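Local coordinates for major capsid protein (Faustovirus, PDB 5J7O) that forms the trimeric double jelly-roll building block from which the outer capsid of this large double-stranded DNA virus is probably assembled, at residues 428-442 with 589-603. Residues are numbered along the deposited sequence; the frame is centred on the assembly and turned at random.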
ATOM      1  N   GLU B 428      12.301  32.863  -5.284  1.00 39.58           N
ATOM      2  CA  GLU B 428      11.255  33.838  -5.025  1.00 38.47           C
ATOM      3  C   GLU B 428      11.209  34.196  -3.549  1.00 37.88           C
ATOM      4  O   GLU B 428      11.394  33.337  -2.681  1.00 36.13           O
ATOM      5  CB  GLU B 428       9.885  33.304  -5.459  1.00 38.29           C
ATOM      6  CG  GLU B 428       9.689  33.213  -6.961  1.00 39.71           C
ATOM      7  CD  GLU B 428       9.327  34.547  -7.584  1.00 43.23           C
ATOM      8  OE1 GLU B 428       9.337  35.568  -6.865  1.00 44.08           O
ATOM      9  OE2 GLU B 428       9.024  34.573  -8.795  1.00 45.39           O
ATOM     10  N   VAL B 429      10.970  35.477  -3.275  1.00 39.49           N
ATOM     11  CA  VAL B 429      10.530  35.953  -1.974  1.00 40.41           C
ATOM     12  C   VAL B 429       9.197  36.682  -2.070  1.00 42.28           C
ATOM     13  O   VAL B 429       8.744  37.275  -1.091  1.00 42.60           O
ATOM     14  CB  VAL B 429      11.596  36.846  -1.307  1.00 38.63           C
ATOM     15  CG1 VAL B 429      12.847  36.040  -0.994  1.00 38.96           C
ATOM     16  CG2 VAL B 429      11.925  38.037  -2.194  1.00 37.61           C
ATOM     17  N   ASN B 430       8.563  36.647  -3.239  1.00 42.70           N
ATOM     18  CA  ASN B 430       7.286  37.308  -3.458  1.00 44.19           C
ATOM     19  C   ASN B 430       6.141  36.338  -3.200  1.00 42.52           C
ATOM     20  O   ASN B 430       6.196  35.172  -3.599  1.00 41.95           O
ATOM     21  CB  ASN B 430       7.202  37.848  -4.887  1.00 46.91           C
ATOM     22  CG  ASN B 430       8.389  38.720  -5.252  1.00 50.74           C
ATOM     23  OD1 ASN B 430       9.155  38.399  -6.161  1.00 54.30           O
ATOM     24  ND2 ASN B 430       8.546  39.832  -4.543  1.00 51.07           N
ATOM     25  N   ALA B 431       5.100  36.833  -2.524  1.00 41.24           N
ATOM     26  CA  ALA B 431       3.940  35.994  -2.237  1.00 38.51           C
ATOM     27  C   ALA B 431       3.186  35.622  -3.506  1.00 38.90           C
ATOM     28  O   ALA B 431       2.512  34.587  -3.546  1.00 39.42           O
ATOM     29  CB  ALA B 431       3.009  36.705  -1.255  1.00 36.06           C
ATOM     30  N   ALA B 432       3.283  36.449  -4.544  1.00 39.58           N
ATOM     31  CA  ALA B 432       2.645  36.179  -5.823  1.00 40.27           C
ATOM     32  C   ALA B 432       3.501  36.792  -6.919  1.00 43.22           C
ATOM     33  O   ALA B 432       3.994  37.913  -6.770  1.00 44.79           O
ATOM     34  CB  ALA B 432       1.223  36.748  -5.875  1.00 37.60           C
ATOM     35  N   ASP B 433       3.682  36.055  -8.012  1.00 44.97           N
ATOM     36  CA  ASP B 433       4.542  36.543  -9.080  1.00 48.26           C
ATOM     37  C   ASP B 433       4.194  35.841 -10.383  1.00 49.06           C
ATOM     38  O   ASP B 433       3.560  34.783 -10.398  1.00 48.36           O
ATOM     39  CB  ASP B 433       6.023  36.339  -8.743  1.00 50.24           C
ATOM     40  CG  ASP B 433       6.932  37.260  -9.533  1.00 50.39           C
ATOM     41  OD1 ASP B 433       6.435  37.932 -10.462  1.00 49.94           O
ATOM     42  OD2 ASP B 433       8.142  37.308  -9.230  1.00 50.30           O
ATOM     43  N   GLN B 434       4.630  36.458 -11.479  1.00 51.04           N
ATOM     44  CA  GLN B 434       4.436  35.951 -12.834  1.00 52.51           C
ATOM     45  C   GLN B 434       5.822  35.708 -13.416  1.00 52.89           C
ATOM     46  O   GLN B 434       6.576  36.659 -13.650  1.00 56.85           O
ATOM     47  CB  GLN B 434       3.638  36.939 -13.685  1.00 54.93           C
ATOM     48  CG  GLN B 434       2.373  37.478 -13.016  1.00 57.09           C
ATOM     49  CD  GLN B 434       2.657  38.555 -11.983  1.00 59.57           C
ATOM     50  OE1 GLN B 434       3.450  39.467 -12.220  1.00 62.19           O
ATOM     51  NE2 GLN B 434       2.021  38.445 -10.821  1.00 58.93           N
ATOM     52  N   VAL B 435       6.159  34.443 -13.642  1.00 47.64           N
ATOM     53  CA  VAL B 435       7.529  34.030 -13.926  1.00 45.03           C
ATOM     54  C   VAL B 435       7.617  33.617 -15.389  1.00 44.06           C
ATOM     55  O   VAL B 435       7.062  32.586 -15.789  1.00 44.31           O
ATOM     56  CB  VAL B 435       7.975  32.892 -12.999  1.00 43.95           C
ATOM     57  CG1 VAL B 435       9.443  32.568 -13.222  1.00 45.78           C
ATOM     58  CG2 VAL B 435       7.713  33.269 -11.548  1.00 42.34           C
ATOM     59  N   LEU B 436       8.323  34.416 -16.187  1.00 43.18           N
ATOM     60  CA  LEU B 436       8.591  34.045 -17.570  1.00 43.69           C
ATOM     61  C   LEU B 436       9.470  32.802 -17.614  1.00 43.17           C
ATOM     62  O   LEU B 436      10.468  32.705 -16.895  1.00 41.75           O
ATOM     63  CB  LEU B 436       9.271  35.197 -18.311  1.00 44.74           C
ATOM     64  CG  LEU B 436       9.717  34.891 -19.744  1.00 44.76           C
ATOM     65  CD1 LEU B 436       8.520  34.723 -20.669  1.00 45.85           C
ATOM     66  CD2 LEU B 436      10.659  35.964 -20.267  1.00 44.41           C
ATOM     67  N   GLN B 437       9.093  31.849 -18.461  1.00 43.72           N
ATOM     68  CA  GLN B 437       9.799  30.575 -18.585  1.00 42.59           C
ATOM     69  C   GLN B 437      10.724  30.671 -19.794  1.00 45.22           C
ATOM     70  O   GLN B 437      10.352  30.323 -20.916  1.00 45.99           O
ATOM     71  CB  GLN B 437       8.809  29.424 -18.707  1.00 40.43           C
ATOM     72  CG  GLN B 437       7.812  29.356 -17.559  1.00 38.87           C
ATOM     73  CD  GLN B 437       8.476  29.030 -16.238  1.00 37.02           C
ATOM     74  OE1 GLN B 437       9.297  28.118 -16.157  1.00 35.91           O
ATOM     75  NE2 GLN B 437       8.133  29.781 -15.198  1.00 36.33           N
ATOM     76  N   SER B 438      11.949  31.147 -19.556  1.00 47.37           N
ATOM     77  CA  SER B 438      12.897  31.368 -20.642  1.00 50.56           C
ATOM     78  C   SER B 438      13.469  30.071 -21.198  1.00 52.93           C
ATOM     79  O   SER B 438      13.964  30.064 -22.330  1.00 53.85           O
ATOM     80  CB  SER B 438      14.037  32.271 -20.168  1.00 51.11           C
ATOM     81  OG  SER B 438      13.550  33.529 -19.734  1.00 52.40           O
ATOM     82  N   GLN B 439      13.413  28.979 -20.435  1.00 54.50           N
ATOM     83  CA  GLN B 439      13.983  27.719 -20.898  1.00 57.19           C
ATOM     84  C   GLN B 439      13.191  27.109 -22.047  1.00 59.84           C
ATOM     85  O   GLN B 439      13.723  26.257 -22.764  1.00 60.55           O
ATOM     86  CB  GLN B 439      14.069  26.724 -19.736  1.00 57.98           C
ATOM     87  CG  GLN B 439      12.744  26.069 -19.347  1.00 59.38           C
ATOM     88  CD  GLN B 439      11.792  27.008 -18.623  1.00 59.06           C
ATOM     89  OE1 GLN B 439      12.040  28.209 -18.518  1.00 60.06           O
ATOM     90  NE2 GLN B 439      10.697  26.458 -18.112  1.00 57.87           N
ATOM     91  N   LEU B 440      11.947  27.533 -22.249  1.00 60.99           N
ATOM     92  CA  LEU B 440      11.069  26.892 -23.219  1.00 60.66           C
ATOM     93  C   LEU B 440      11.333  27.437 -24.618  1.00 60.93           C
ATOM     94  O   LEU B 440      11.163  28.635 -24.868  1.00 61.42           O
ATOM     95  CB  LEU B 440       9.610  27.101 -22.820  1.00 60.76           C
ATOM     96  CG  LEU B 440       9.287  26.577 -21.419  1.00 60.28           C
ATOM     97  CD1 LEU B 440       7.795  26.635 -21.134  1.00 60.52           C
ATOM     98  CD2 LEU B 440       9.812  25.163 -21.270  1.00 59.37           C
ATOM     99  N   LYS B 441      11.747  26.551 -25.528  1.00 60.79           N
ATOM    100  CA  LYS B 441      11.985  26.905 -26.919  1.00 62.55           C
ATOM    101  C   LYS B 441      11.200  26.066 -27.916  1.00 62.54           C
ATOM    102  O   LYS B 441      11.068  26.484 -29.072  1.00 65.21           O
ATOM    103  CB  LYS B 441      13.479  26.777 -27.267  1.00 64.17           C
ATOM    104  CG  LYS B 441      14.337  27.972 -26.884  1.00 66.42           C
ATOM    105  CD  LYS B 441      14.740  27.934 -25.421  1.00 68.12           C
ATOM    106  CE  LYS B 441      15.762  29.016 -25.111  1.00 68.77           C
ATOM    107  NZ  LYS B 441      16.248  28.932 -23.708  1.00 68.19           N
ATOM    108  N   TRP B 442      10.681  24.917 -27.513  1.00 59.59           N
ATOM    109  CA  TRP B 442      10.105  23.918 -28.402  1.00 58.11           C
ATOM    110  C   TRP B 442       8.714  23.553 -27.917  1.00 54.83           C
ATOM    111  O   TRP B 442       8.298  23.968 -26.831  1.00 54.73           O
ATOM    112  CB  TRP B 442      11.026  22.685 -28.442  1.00 60.51           C
ATOM    113  CG  TRP B 442      12.399  23.019 -28.935  1.00 64.07           C
ATOM    114  CD1 TRP B 442      12.726  23.954 -29.874  1.00 65.08           C
ATOM    115  CD2 TRP B 442      13.634  22.442 -28.496  1.00 65.77           C
ATOM    116  NE1 TRP B 442      14.085  23.987 -30.055  1.00 66.47           N
ATOM    117  CE2 TRP B 442      14.668  23.070 -29.222  1.00 66.83           C
ATOM    118  CE3 TRP B 442      13.968  21.453 -27.566  1.00 66.39           C
ATOM    119  CZ2 TRP B 442      16.010  22.741 -29.045  1.00 67.85           C
ATOM    120  CZ3 TRP B 442      15.302  21.129 -27.392  1.00 67.51           C
ATOM    121  CH2 TRP B 442      16.306  21.771 -28.128  1.00 68.30           C
ATOM    122  N   ALA B 589       5.225  29.453 -26.714  1.00 56.20           N
ATOM    123  CA  ALA B 589       6.246  28.986 -25.782  1.00 56.45           C
ATOM    124  C   ALA B 589       7.356  30.008 -25.587  1.00 59.55           C
ATOM    125  O   ALA B 589       8.024  29.993 -24.547  1.00 60.30           O
ATOM    126  CB  ALA B 589       6.836  27.659 -26.265  1.00 54.15           C
ATOM    127  N   ARG B 590       7.577  30.889 -26.565  1.00 61.47           N
ATOM    128  CA  ARG B 590       8.631  31.892 -26.459  1.00 63.62           C
ATOM    129  C   ARG B 590       8.254  33.061 -25.555  1.00 63.11           C
ATOM    130  O   ARG B 590       9.140  33.812 -25.132  1.00 64.17           O
ATOM    131  CB  ARG B 590       9.011  32.403 -27.852  1.00 68.10           C
ATOM    132  CG  ARG B 590      10.086  31.563 -28.530  1.00 72.29           C
ATOM    133  CD  ARG B 590      10.213  31.854 -30.019  1.00 77.54           C
ATOM    134  NE  ARG B 590      10.111  33.277 -30.328  1.00 82.22           N
ATOM    135  CZ  ARG B 590       9.134  33.810 -31.055  1.00 85.69           C
ATOM    136  NH1 ARG B 590       8.183  33.034 -31.556  1.00 85.92           N
ATOM    137  NH2 ARG B 590       9.112  35.115 -31.291  1.00 87.27           N
ATOM    138  N   GLU B 591       6.965  33.233 -25.246  1.00 62.72           N
ATOM    139  CA  GLU B 591       6.503  34.227 -24.276  1.00 62.88           C
ATOM    140  C   GLU B 591       5.532  33.530 -23.319  1.00 58.66           C
ATOM    141  O   GLU B 591       4.314  33.716 -23.384  1.00 58.93           O
ATOM    142  CB  GLU B 591       5.854  35.428 -24.965  1.00 67.64           C
ATOM    143  CG  GLU B 591       5.673  36.626 -24.046  1.00 72.29           C
ATOM    144  CD  GLU B 591       4.678  37.636 -24.580  1.00 77.71           C
ATOM    145  OE1 GLU B 591       4.527  38.708 -23.957  1.00 82.52           O
ATOM    146  OE2 GLU B 591       4.041  37.355 -25.618  1.00 77.91           O
ATOM    147  N   PHE B 592       6.089  32.728 -22.416  1.00 53.95           N
ATOM    148  CA  PHE B 592       5.336  31.790 -21.595  1.00 48.87           C
ATOM    149  C   PHE B 592       5.449  32.191 -20.132  1.00 46.28           C
ATOM    150  O   PHE B 592       6.554  32.445 -19.640  1.00 43.78           O
ATOM    151  CB  PHE B 592       5.866  30.369 -21.808  1.00 45.84           C
ATOM    152  CG  PHE B 592       4.960  29.290 -21.299  1.00 43.97           C
ATOM    153  CD1 PHE B 592       5.000  28.900 -19.970  1.00 41.17           C
ATOM    154  CD2 PHE B 592       4.088  28.643 -22.156  1.00 45.20           C
ATOM    155  CE1 PHE B 592       4.173  27.897 -19.505  1.00 41.12           C
ATOM    156  CE2 PHE B 592       3.259  27.640 -21.698  1.00 44.34           C
ATOM    157  CZ  PHE B 592       3.304  27.264 -20.372  1.00 42.47           C
ATOM    158  N   TYR B 593       4.315  32.232 -19.432  1.00 44.49           N
ATOM    159  CA  TYR B 593       4.278  32.680 -18.046  1.00 40.71           C
ATOM    160  C   TYR B 593       3.531  31.678 -17.179  1.00 40.62           C
ATOM    161  O   TYR B 593       2.444  31.220 -17.545  1.00 41.73           O
ATOM    162  CB  TYR B 593       3.619  34.057 -17.924  1.00 38.41           C
ATOM    163  CG  TYR B 593       4.487  35.188 -18.423  1.00 36.93           C
ATOM    164  CD1 TYR B 593       4.505  35.529 -19.767  1.00 35.92           C
ATOM    165  CD2 TYR B 593       5.286  35.913 -17.549  1.00 34.78           C
ATOM    166  CE1 TYR B 593       5.297  36.561 -20.230  1.00 35.17           C
ATOM    167  CE2 TYR B 593       6.081  36.947 -18.002  1.00 34.44           C
ATOM    168  CZ  TYR B 593       6.083  37.267 -19.343  1.00 35.41           C
ATOM    169  OH  TYR B 593       6.873  38.296 -19.799  1.00 36.27           O
ATOM    170  N   ILE B 594       4.122  31.346 -16.034  1.00 40.38           N
ATOM    171  CA  ILE B 594       3.461  30.589 -14.978  1.00 39.12           C
ATOM    172  C   ILE B 594       3.270  31.534 -13.802  1.00 39.61           C
ATOM    173  O   ILE B 594       4.247  32.054 -13.248  1.00 40.87           O
ATOM    174  CB  ILE B 594       4.273  29.351 -14.565  1.00 37.99           C
ATOM    175  CG1 ILE B 594       4.386  28.368 -15.731  1.00 39.43           C
ATOM    176  CG2 ILE B 594       3.640  28.680 -13.354  1.00 37.34           C
ATOM    177  CD1 ILE B 594       5.218  27.143 -15.415  1.00 40.84           C
ATOM    178  N   GLU B 595       2.017  31.765 -13.425  1.00 39.67           N
ATOM    179  CA  GLU B 595       1.671  32.699 -12.363  1.00 41.75           C
ATOM    180  C   GLU B 595       1.197  31.924 -11.143  1.00 40.78           C
ATOM    181  O   GLU B 595       0.400  30.990 -11.268  1.00 40.66           O
ATOM    182  CB  GLU B 595       0.590  33.675 -12.829  1.00 45.40           C
ATOM    183  CG  GLU B 595       0.923  34.366 -14.138  1.00 50.48           C
ATOM    184  CD  GLU B 595      -0.176  35.297 -14.600  1.00 54.61           C
ATOM    185  OE1 GLU B 595      -0.088  35.804 -15.738  1.00 55.25           O
ATOM    186  OE2 GLU B 595      -1.130  35.524 -13.825  1.00 57.58           O
ATOM    187  N   TYR B 596       1.686  32.315  -9.969  1.00 40.17           N
ATOM    188  CA  TYR B 596       1.362  31.632  -8.728  1.00 37.38           C
ATOM    189  C   TYR B 596       0.949  32.644  -7.670  1.00 35.33           C
ATOM    190  O   TYR B 596       1.301  33.825  -7.733  1.00 33.24           O
ATOM    191  CB  TYR B 596       2.553  30.811  -8.208  1.00 36.13           C
ATOM    192  CG  TYR B 596       3.658  31.660  -7.613  1.00 34.62           C
ATOM    193  CD1 TYR B 596       3.670  31.975  -6.256  1.00 31.34           C
ATOM    194  CD2 TYR B 596       4.687  32.149  -8.406  1.00 35.59           C
ATOM    195  CE1 TYR B 596       4.668  32.755  -5.713  1.00 31.41           C
ATOM    196  CE2 TYR B 596       5.694  32.926  -7.867  1.00 35.16           C
ATOM    197  CZ  TYR B 596       5.679  33.226  -6.521  1.00 33.26           C
ATOM    198  OH  TYR B 596       6.678  34.001  -5.980  1.00 32.40           O
ATOM    199  N   THR B 597       0.204  32.155  -6.684  1.00 35.11           N
ATOM    200  CA  THR B 597      -0.030  32.866  -5.436  1.00 37.89           C
ATOM    201  C   THR B 597       0.316  31.928  -4.291  1.00 39.74           C
ATOM    202  O   THR B 597       0.059  30.722  -4.367  1.00 40.18           O
ATOM    203  CB  THR B 597      -1.478  33.354  -5.309  1.00 38.99           C
ATOM    204  OG1 THR B 597      -2.377  32.301  -5.677  1.00 44.15           O
ATOM    205  CG2 THR B 597      -1.715  34.560  -6.203  1.00 35.60           C
ATOM    206  N   SER B 598       0.911  32.480  -3.237  1.00 39.90           N
ATOM    207  CA  SER B 598       1.449  31.680  -2.149  1.00 41.07           C
ATOM    208  C   SER B 598       1.011  32.243  -0.807  1.00 41.00           C
ATOM    209  O   SER B 598       0.969  33.462  -0.617  1.00 41.77           O
ATOM    210  CB  SER B 598       2.981  31.628  -2.209  1.00 42.68           C
ATOM    211  OG  SER B 598       3.507  30.828  -1.164  1.00 44.31           O
ATOM    212  N   SER B 599       0.683  31.345   0.116  1.00 40.67           N
ATOM    213  CA  SER B 599       0.446  31.707   1.506  1.00 41.56           C
ATOM    214  C   SER B 599       1.688  31.531   2.369  1.00 40.10           C
ATOM    215  O   SER B 599       1.664  31.894   3.550  1.00 39.43           O
ATOM    216  CB  SER B 599      -0.703  30.873   2.085  1.00 41.44           C
ATOM    217  OG  SER B 599      -1.925  31.157   1.426  1.00 42.46           O
ATOM    218  N   PHE B 600       2.772  30.999   1.806  1.00 39.02           N
ATOM    219  CA  PHE B 600       3.986  30.698   2.551  1.00 39.59           C
ATOM    220  C   PHE B 600       5.166  31.570   2.149  1.00 40.93           C
ATOM    221  O   PHE B 600       5.873  32.089   3.018  1.00 41.80           O
ATOM    222  CB  PHE B 600       4.354  29.217   2.365  1.00 38.97           C
ATOM    223  CG  PHE B 600       5.565  28.791   3.143  1.00 38.25           C
ATOM    224  CD1 PHE B 600       5.469  28.511   4.496  1.00 37.95           C
ATOM    225  CD2 PHE B 600       6.799  28.665   2.524  1.00 38.60           C
ATOM    226  CE1 PHE B 600       6.579  28.119   5.219  1.00 37.61           C
ATOM    227  CE2 PHE B 600       7.914  28.271   3.241  1.00 39.07           C
ATOM    228  CZ  PHE B 600       7.804  28.001   4.591  1.00 39.05           C
ATOM    229  N   CYS B 601       5.390  31.753   0.850  1.00 42.62           N
ATOM    230  CA  CYS B 601       6.621  32.368   0.368  1.00 44.22           C
ATOM    231  C   CYS B 601       6.649  33.860   0.682  1.00 46.34           C
ATOM    232  O   CYS B 601       5.759  34.608   0.266  1.00 50.17           O
ATOM    233  CB  CYS B 601       6.765  32.136  -1.134  1.00 44.27           C
ATOM    234  SG  CYS B 601       8.281  32.810  -1.854  1.00 44.89           S
ATOM    235  N   ASP B 602       7.673  34.287   1.416  1.00 44.19           N
ATOM    236  CA  ASP B 602       7.970  35.701   1.623  1.00 44.92           C
ATOM    237  C   ASP B 602       9.459  35.827   1.934  1.00 43.31           C
ATOM    238  O   ASP B 602      10.217  34.857   1.814  1.00 41.28           O
ATOM    239  CB  ASP B 602       7.082  36.307   2.719  1.00 49.07           C
ATOM    240  CG  ASP B 602       7.078  35.492   4.001  1.00 52.77           C
ATOM    241  OD1 ASP B 602       8.082  34.808   4.292  1.00 53.03           O
ATOM    242  OD2 ASP B 602       6.062  35.543   4.726  1.00 54.61           O
ATOM    243  N   SER B 603       9.883  37.029   2.333  1.00 44.91           N
ATOM    244  CA  SER B 603      11.303  37.277   2.564  1.00 47.29           C
ATOM    245  C   SER B 603      11.858  36.456   3.720  1.00 48.71           C
ATOM    246  O   SER B 603      13.065  36.194   3.757  1.00 49.00           O
ATOM    247  CB  SER B 603      11.543  38.766   2.814  1.00 49.40           C
ATOM    248  OG  SER B 603      11.229  39.531   1.663  1.00 52.27           O
TER
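Leu440 lays CD1 over one face of the Phe592 ring, 4.0 Å from its centroid, while Gln437 CG meets the edge of that ring. The pair lies inside a jelly-roll of the double jelly-roll capsid fold, where strand 432-436 borders a four-stranded antiparallel sheet by pairing with 592-597; strands 415-428 and 607-620 of a second sheet pack against Val435. The Ile594 side chain, on the same face as Val435, crosses that of Gln437 at about a right angle, its CD1 against Gln437 CD. On the other face Leu436 CD1 makes a CH-pi contact over one face of the Tyr593 ring, offset toward its rim; chi1 of 175° sets CG anti to the backbone N and chi2 of 70° turns CD1 to the ring and to within 3.2 Å of Phe592 O. Gln437 N closes this end of the ladder on Phe592 O (2.9 Å). Val435 O takes two donors from opposite faces of its carbonyl plane, Ile594 N across the strands and Gln437 NE2 from its own segment. Further along, Gln434 CG rests on CG of Glu595, and the Glu595 carboxylate forms a salt bridge with Arg528. At the polar end Asp433 N lies over one face of the Tyr596 ring, toward its rim, with the Glu428 carboxylate at the ring edge. Tyr596 OH donates a 2.7 Å hydrogen bond to Asn430 O, the hydroxyl oxygen standing 34° out of the carbonyl plane.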